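Local coordinates for magnetosome protein MamA (Magnetospirillum gryphiswaldense, PDB 3AS8) that recognises copies of itself to build magnetosome-associated complexes and, as a tetratricopeptide-repeat protein, probably serves as a scaffold for protein-protein interactions, at residues K14-A19 with D41-L46; M30-Y35 with I50-T55; A119-G124 with Y154-S159. All coordinates share one frame; numbering follows the deposited sequence.

Overall arrangement
Contacts 1 and 2 sit side by side, their centres 8 Å apart, and both use helix 42-54: contact 1 joins it to helix 5-20, contact 2 to the segment 30-35. They touch each other directly, Leu31 CD2 lying 3.5 Å from Gly15 CA. Contact 3 is on the opposite side of the chain's centre, with nearest atoms about 17 Å from contact 2. The chemistry changes with place. Contact 1 is buried and apolar, contact 2 is partly buried and turns on one short hydrogen bond from a tyrosine to a carboxylate, and contact 3, at the surface, relies on weak amide-carboxylate bonds and a water between two helix ends.

Contact 1 (K14-A19 with D41-L46); sequences KGISHA and DVEVAL
Asp41 OD1 is gripped by two backbone N-H groups of the very residues that meet Ile16 across this contact. It accepts from Val44 N at 3.2 Å, the donor standing above the carboxylate plane by 60°, and more weakly from Glu43 N. Asp41 is thereby the N-cap of helix 42-54, and its other oxygen, OD2, forms a salt bridge with Arg12 of helix 5-20. The first turn of one helix is thus tied by charge to the helix that packs against it.

Beside this polar clasp the contact itself is apolar. Ile16 points its side chain toward helix 42-54, with CG1 anti to the carbonyl carbon (chi1 -70°) and CD1 carried outward at the end of an extended chain. CD1 lies 4.3 Å from Val44 CG2 and 4.4 Å from Glu43 CG, so a single methyl group settles between a valine branch and the aliphatic part of a glutamate. Lower on the same side chain, Ile16 CG1 passes 4.3 Å from Glu43 O, a carbonyl that is also hydrogen-bonded to His47 ND1. Val44 meets Arg12 and Tyr35 as well.

The few side-chain contacts between the segments are apolar and fairly loose, while the capping carboxylate probably gains from the helix dipole and the arginine charge, which is consistent with a defined start for helix 42-54.

Contact 2 (M30-Y35 with I50-T55); sequences MLEQVY and IAYVKT. With SO4 (sulfate ion), chain D.
The helical packing of a tetratricopeptide repeat region supplies this contact, in which Tyr52 of helix 42-54 stretches its ring across to Glu32 in the segment 30-35. Tyr52 OH donates to Glu32 OE2 over 2.7 Å, and the oxygen receives it on its anti lone pair, the one turned away from OE1. OE2 comes in at the ring's edge, in its plane and on the CE1 side, bent away from the CZ-OH direction. The two side chains cross at about a right angle, and their flat groups are turned 60° from one another.

Glu32 CG, anti to the carbonyl carbon (chi1 -85°), lies 3.2 Å from Tyr52 OH, and CD anti to CA (chi2 -178°) carries the carboxylate on past it. The hydroxyl is thus held against a methylene while it is bonded to the acid. Arg60 of helix 58-71 touches both side chains, and Val28 and Leu64 pack on the tyrosine. A phenylalanine in place of Tyr52 would probably keep much of that packing but leave Glu32 OE2 without this donor, and the carboxylate less fixed in its rotation.

In the same last turn of helix 42-54, Ala51 O takes two bonds from one residue: Thr55 N at 3.1 Å and Thr55 OG1 at 2.8 Å, arriving from opposite faces of the carbonyl plane. The hydroxyl thus adds a side-chain bond to this turn. Lys54 NZ makes a weak bond, 3.3 Å, to O3 of a sulfate ion that probably came from the crystallisation liquor.

The Tyr52-Glu32 bond is this protein's own link at the margin of helices 24-31 and 42-54, whose antiparallel packing as successive helices is characteristic of tetratricopeptide repeats.

Contact 3 (A119-G124 with Y154-S159); sequences ALDNLG and YEQMGS
Gln156 and Asp121 meet across the ends of two helices, and the glutamine can be followed outward from its backbone. Its CB points toward the segment 119-124, and CG stands anti to the carbonyl carbon (chi1 -74°), from where an extended chain carries the amide over to the acid. CD is still 4.1 Å from Asp121 OD2, so the bonding falls to NE2. This nitrogen approaches both carboxylate oxygens: OD2 at 3.0 Å, a weak bond bent to 126° at the hydrogen, and OD1 at 3.5 Å, straighter but too long to be strong. The amide and carboxylate planes are 42° apart.

Each of these groups has a firmer partner elsewhere: NE2 donates to Tyr152 O, one turn back on its own helix, and Asp121 OD2 is hydrogen-bonded to Ser153 OG. The amide oxygen, Gln156 OE1, lies 2.7 Å from a water that is also 2.9 Å from Asp121 O, so side chain and backbone of the aspartate both face the glutamine. The water cannot serve every acceptor around it at once, so these two bonds may be alternatives. Phe126 of helix 126-139 touches both Asp121 and Gln156.

Asp121 O also accepts from Gly124 N, part of the Schellman motif by which helix 110-122 ends. Gly158 closes helix 144-156 in the same manner, with Ser159 N bonding back to Tyr154 O over 3.0 Å. Both glycines have the positive phi such a turn needs. These paired helix ends, each followed by a tight turn into the next helix, fit the stacked antiparallel helix pairs of tetratricopeptide repeats.

Contact 1 (K14-A19 with D41-L46)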
# COMPACT_ATOMS: atom_id res chain seq x y z
N LYS A 14 19.62 16.22 4.43
CA LYS A 14 19.99 15.20 5.40
C LYS A 14 18.74 14.29 5.75
O LYS A 14 18.86 13.04 5.90
CB LYS A 14 20.62 15.83 6.64
CG LYS A 14 21.66 14.99 7.33
CD LYS A 14 22.45 15.83 8.37
CE LYS A 14 23.80 15.21 8.76
NZ LYS A 14 23.89 13.70 8.79
N GLY A 15 17.58 14.92 5.92
CA GLY A 15 16.37 14.19 6.30
C GLY A 15 15.87 13.20 5.26
O GLY A 15 15.55 12.03 5.54
N ILE A 16 15.80 13.68 4.04
CA ILE A 16 15.39 12.85 2.93
C ILE A 16 16.39 11.74 2.70
O ILE A 16 16.05 10.59 2.35
CB ILE A 16 15.22 13.71 1.68
CG1 ILE A 16 13.99 14.61 1.88
CG2 ILE A 16 15.13 12.82 0.45
CD1 ILE A 16 13.91 15.75 0.78
N SER A 17 17.65 12.05 2.89
CA SER A 17 18.63 10.99 2.78
C SER A 17 18.35 9.88 3.85
O SER A 17 18.27 8.66 3.55
CB SER A 17 20.03 11.60 2.88
OG SER A 17 20.98 10.61 2.77
N HIS A 18 18.14 10.31 5.09
CA HIS A 18 17.93 9.32 6.15
C HIS A 18 16.69 8.44 5.76
O HIS A 18 16.71 7.22 5.81
CB HIS A 18 17.66 10.00 7.48
CG HIS A 18 18.86 10.56 8.17
ND1 HIS A 18 20.06 9.90 8.28
CD2 HIS A 18 19.00 11.71 8.89
CE1 HIS A 18 20.90 10.62 8.99
NE2 HIS A 18 20.28 11.73 9.37
N ALA A 19 15.61 9.10 5.36
CA ALA A 19 14.35 8.40 5.10
C ALA A 19 14.49 7.37 3.94
O ALA A 19 13.97 6.24 3.97
CB ALA A 19 13.22 9.43 4.83
N ASP A 41 6.25 21.62 0.86
CA ASP A 41 7.25 20.92 0.00
C ASP A 41 6.90 19.43 -0.04
O ASP A 41 6.98 18.78 1.01
CB ASP A 41 8.62 21.12 0.63
CG ASP A 41 9.80 20.39 -0.09
OD1 ASP A 41 9.69 19.26 -0.68
OD2 ASP A 41 10.90 20.95 -0.02
N VAL A 42 6.52 18.90 -1.23
CA VAL A 42 5.88 17.54 -1.31
C VAL A 42 6.89 16.45 -0.94
O VAL A 42 6.55 15.47 -0.27
CB VAL A 42 5.19 17.23 -2.69
CG1 VAL A 42 6.16 17.19 -3.82
CG2 VAL A 42 4.43 15.89 -2.66
N GLU A 43 8.14 16.67 -1.29
CA GLU A 43 9.17 15.65 -1.05
C GLU A 43 9.52 15.54 0.45
O GLU A 43 9.78 14.43 0.96
CB GLU A 43 10.35 16.01 -1.93
CG GLU A 43 11.09 14.86 -2.53
CD GLU A 43 10.25 13.88 -3.29
OE1 GLU A 43 10.44 12.67 -3.04
OE2 GLU A 43 9.43 14.29 -4.14
N VAL A 44 9.46 16.69 1.14
CA VAL A 44 9.64 16.76 2.57
C VAL A 44 8.39 16.11 3.23
O VAL A 44 8.55 15.20 4.08
CB VAL A 44 9.88 18.21 3.04
CG1 VAL A 44 9.68 18.32 4.57
CG2 VAL A 44 11.31 18.70 2.59
N ALA A 45 7.17 16.49 2.80
CA ALA A 45 5.96 15.91 3.41
C ALA A 45 5.85 14.37 3.19
O ALA A 45 5.46 13.62 4.10
CB ALA A 45 4.66 16.63 2.95
N LEU A 46 6.24 13.90 2.02
CA LEU A 46 6.22 12.50 1.70
C LEU A 46 7.18 11.69 2.57
O LEU A 46 6.79 10.65 3.13
CB LEU A 46 6.59 12.30 0.28
CG LEU A 46 6.94 10.86 -0.12
CD1 LEU A 46 5.70 9.87 0.11
CD2 LEU A 46 7.39 10.76 -1.55

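Contact 2 (M30-Y35 with I50-T55)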
# COMPACT_ATOMS: atom_id res chain seq x y z
N MET A 30 15.34 15.30 11.73
CA MET A 30 15.76 16.32 10.75
C MET A 30 14.60 16.98 10.03
O MET A 30 14.56 18.22 9.88
CB MET A 30 16.71 15.73 9.71
CG MET A 30 18.10 15.20 10.21
SD MET A 30 19.16 16.51 10.86
CE MET A 30 19.03 16.25 12.61
N LEU A 31 13.66 16.20 9.51
CA LEU A 31 12.62 16.80 8.63
C LEU A 31 11.62 17.65 9.40
O LEU A 31 11.05 18.59 8.84
CB LEU A 31 11.95 15.80 7.68
CG LEU A 31 12.80 15.14 6.56
CD1 LEU A 31 12.07 13.96 5.85
CD2 LEU A 31 13.49 16.12 5.60
N GLU A 32 11.44 17.38 10.68
CA GLU A 32 10.62 18.23 11.51
C GLU A 32 11.13 19.68 11.55
O GLU A 32 10.36 20.61 11.83
CB GLU A 32 10.61 17.70 12.95
CG GLU A 32 9.55 16.63 13.18
CD GLU A 32 9.47 16.11 14.64
OE1 GLU A 32 10.43 16.28 15.43
OE2 GLU A 32 8.42 15.53 14.99
N GLN A 33 12.42 19.85 11.29
CA GLN A 33 13.06 21.15 11.40
C GLN A 33 12.99 21.92 10.11
O GLN A 33 13.49 23.07 10.05
CB GLN A 33 14.53 20.96 11.83
CG GLN A 33 14.64 20.38 13.22
CD GLN A 33 16.07 20.22 13.66
OE1 GLN A 33 16.73 21.22 13.94
NE2 GLN A 33 16.57 18.97 13.76
N VAL A 34 12.47 21.29 9.05
CA VAL A 34 12.20 22.02 7.80
C VAL A 34 10.74 21.99 7.33
O VAL A 34 10.33 22.88 6.56
CB VAL A 34 13.15 21.62 6.63
CG1 VAL A 34 13.16 20.15 6.33
CG2 VAL A 34 12.78 22.43 5.39
N TYR A 35 9.95 21.02 7.78
CA TYR A 35 8.57 20.91 7.33
C TYR A 35 7.81 22.15 7.77
O TYR A 35 7.90 22.54 8.92
CB TYR A 35 7.86 19.64 7.85
CG TYR A 35 6.39 19.65 7.53
CD1 TYR A 35 5.96 19.52 6.20
CD2 TYR A 35 5.44 19.84 8.51
CE1 TYR A 35 4.57 19.60 5.84
CE2 TYR A 35 4.03 19.87 8.17
CZ TYR A 35 3.63 19.77 6.84
OH TYR A 35 2.29 19.83 6.53
N ILE A 50 6.14 9.17 5.65
CA ILE A 50 6.69 7.78 5.69
C ILE A 50 7.35 7.53 7.03
O ILE A 50 7.04 6.58 7.72
CB ILE A 50 7.65 7.55 4.51
CG1 ILE A 50 6.91 7.38 3.18
CG2 ILE A 50 8.59 6.24 4.65
CD1 ILE A 50 7.93 7.12 1.96
N ALA A 51 8.22 8.44 7.43
CA ALA A 51 8.95 8.34 8.70
C ALA A 51 8.06 8.35 9.93
O ALA A 51 8.32 7.58 10.86
CB ALA A 51 10.03 9.47 8.80
N TYR A 52 7.02 9.20 9.94
CA TYR A 52 6.04 9.20 11.03
C TYR A 52 5.24 7.89 11.11
O TYR A 52 5.09 7.36 12.22
CB TYR A 52 5.04 10.35 10.94
CG TYR A 52 5.50 11.69 11.47
CD1 TYR A 52 6.26 11.79 12.60
CD2 TYR A 52 5.08 12.87 10.84
CE1 TYR A 52 6.63 13.04 13.13
CE2 TYR A 52 5.47 14.14 11.33
CZ TYR A 52 6.25 14.21 12.48
OH TYR A 52 6.62 15.45 12.96
N VAL A 53 4.85 7.33 9.96
CA VAL A 53 4.16 6.04 10.01
C VAL A 53 5.07 4.91 10.54
O VAL A 53 4.61 4.05 11.30
CB VAL A 53 3.60 5.65 8.63
CG1 VAL A 53 3.00 4.19 8.64
CG2 VAL A 53 2.50 6.70 8.22
N LYS A 54 6.31 4.92 10.13
CA LYS A 54 7.28 3.89 10.50
C LYS A 54 7.58 3.96 11.99
O LYS A 54 7.83 2.95 12.61
CB LYS A 54 8.60 4.06 9.66
CG LYS A 54 8.55 3.55 8.19
CD LYS A 54 8.37 1.99 8.07
CE LYS A 54 8.29 1.53 6.60
NZ LYS A 54 8.28 -0.01 6.52
N THR A 55 7.55 5.15 12.56
CA THR A 55 7.88 5.34 13.96
C THR A 55 6.66 5.43 14.85
O THR A 55 6.82 5.66 16.06
CB THR A 55 8.76 6.61 14.21
OG1 THR A 55 8.12 7.75 13.61
CG2 THR A 55 10.22 6.39 13.58
S SO4 D . 11.60 -1.49 8.32
O1 SO4 D . 12.95 -1.20 8.80
O2 SO4 D . 11.19 -2.77 8.91
O3 SO4 D . 10.65 -0.46 8.76
O4 SO4 D . 11.57 -1.52 6.85

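Contact 3 (A119-G124 with Y154-S159)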
# COMPACT_ATOMS: atom_id res chain seq x y z
N ALA A 119 -9.45 -4.48 -0.25
CA ALA A 119 -10.25 -3.32 0.15
C ALA A 119 -11.66 -3.45 -0.37
O ALA A 119 -12.63 -3.21 0.39
CB ALA A 119 -9.61 -1.96 -0.33
N LEU A 120 -11.77 -3.78 -1.63
CA LEU A 120 -13.03 -4.04 -2.33
C LEU A 120 -13.83 -5.13 -1.63
O LEU A 120 -15.05 -4.94 -1.36
CB LEU A 120 -12.78 -4.36 -3.80
CG LEU A 120 -12.30 -3.20 -4.67
CD1 LEU A 120 -11.69 -3.73 -5.99
CD2 LEU A 120 -13.34 -2.10 -4.97
N ASP A 121 -13.18 -6.25 -1.28
CA ASP A 121 -13.85 -7.33 -0.57
C ASP A 121 -14.41 -6.85 0.76
O ASP A 121 -15.56 -7.18 1.15
CB ASP A 121 -12.93 -8.52 -0.37
CG ASP A 121 -13.60 -9.65 0.41
OD1 ASP A 121 -13.82 -9.48 1.62
OD2 ASP A 121 -13.89 -10.73 -0.18
N ASN A 122 -13.62 -6.04 1.47
CA ASN A 122 -14.08 -5.50 2.76
C ASN A 122 -15.25 -4.59 2.66
O ASN A 122 -16.08 -4.57 3.59
CB ASN A 122 -12.96 -4.85 3.58
CG ASN A 122 -12.14 -5.91 4.27
OD1 ASN A 122 -12.61 -6.47 5.23
ND2 ASN A 122 -10.97 -6.29 3.70
N LEU A 123 -15.35 -3.90 1.54
CA LEU A 123 -16.43 -3.02 1.25
C LEU A 123 -17.64 -3.73 0.69
O LEU A 123 -18.60 -3.04 0.30
CB LEU A 123 -15.98 -1.94 0.26
CG LEU A 123 -14.93 -0.93 0.78
CD1 LEU A 123 -14.22 -0.07 -0.32
CD2 LEU A 123 -15.65 -0.03 1.80
N GLY A 124 -17.59 -5.06 0.59
CA GLY A 124 -18.72 -5.83 0.07
C GLY A 124 -18.88 -5.82 -1.46
O GLY A 124 -19.89 -6.29 -1.95
N TYR A 154 -16.14 -15.38 -3.41
CA TYR A 154 -17.20 -16.15 -3.99
C TYR A 154 -18.13 -16.68 -2.88
O TYR A 154 -19.35 -16.58 -2.99
CB TYR A 154 -16.68 -17.26 -4.85
CG TYR A 154 -16.35 -16.94 -6.32
CD1 TYR A 154 -17.32 -16.45 -7.21
CD2 TYR A 154 -15.12 -17.26 -6.83
CE1 TYR A 154 -17.00 -16.19 -8.57
CE2 TYR A 154 -14.80 -17.03 -8.13
CZ TYR A 154 -15.74 -16.49 -9.01
OH TYR A 154 -15.31 -16.30 -10.28
N GLU A 155 -17.56 -17.24 -1.80
CA GLU A 155 -18.37 -17.84 -0.77
C GLU A 155 -19.30 -16.83 -0.15
O GLU A 155 -20.42 -17.16 0.16
CB GLU A 155 -17.47 -18.51 0.27
CG GLU A 155 -18.10 -19.12 1.49
CD GLU A 155 -17.01 -19.86 2.32
OE1 GLU A 155 -16.59 -19.32 3.39
OE2 GLU A 155 -16.53 -20.95 1.88
N GLN A 156 -18.84 -15.58 0.01
CA GLN A 156 -19.60 -14.51 0.57
C GLN A 156 -20.77 -14.11 -0.32
O GLN A 156 -21.74 -13.54 0.20
CB GLN A 156 -18.72 -13.27 0.85
CG GLN A 156 -17.79 -13.46 2.08
CD GLN A 156 -16.79 -12.34 2.22
OE1 GLN A 156 -17.03 -11.39 2.97
NE2 GLN A 156 -15.66 -12.44 1.50
N MET A 157 -20.69 -14.37 -1.62
CA MET A 157 -21.85 -14.20 -2.47
C MET A 157 -22.79 -15.46 -2.48
O MET A 157 -23.81 -15.46 -3.16
CB MET A 157 -21.39 -13.95 -3.89
CG MET A 157 -20.65 -12.63 -3.99
SD MET A 157 -20.42 -12.15 -5.69
CE MET A 157 -19.02 -13.14 -6.12
N GLY A 158 -22.44 -16.50 -1.74
CA GLY A 158 -23.14 -17.81 -1.84
C GLY A 158 -22.77 -18.66 -3.06
O GLY A 158 -23.43 -19.65 -3.34
N SER A 159 -21.72 -18.31 -3.79
CA SER A 159 -21.27 -19.09 -4.95
C SER A 159 -20.31 -20.20 -4.55
O SER A 159 -19.11 -20.17 -4.93
CB SER A 159 -20.60 -18.17 -5.98
OG SER A 159 -21.46 -17.09 -6.31
O HOH W 1 -16.32 -8.78 3.40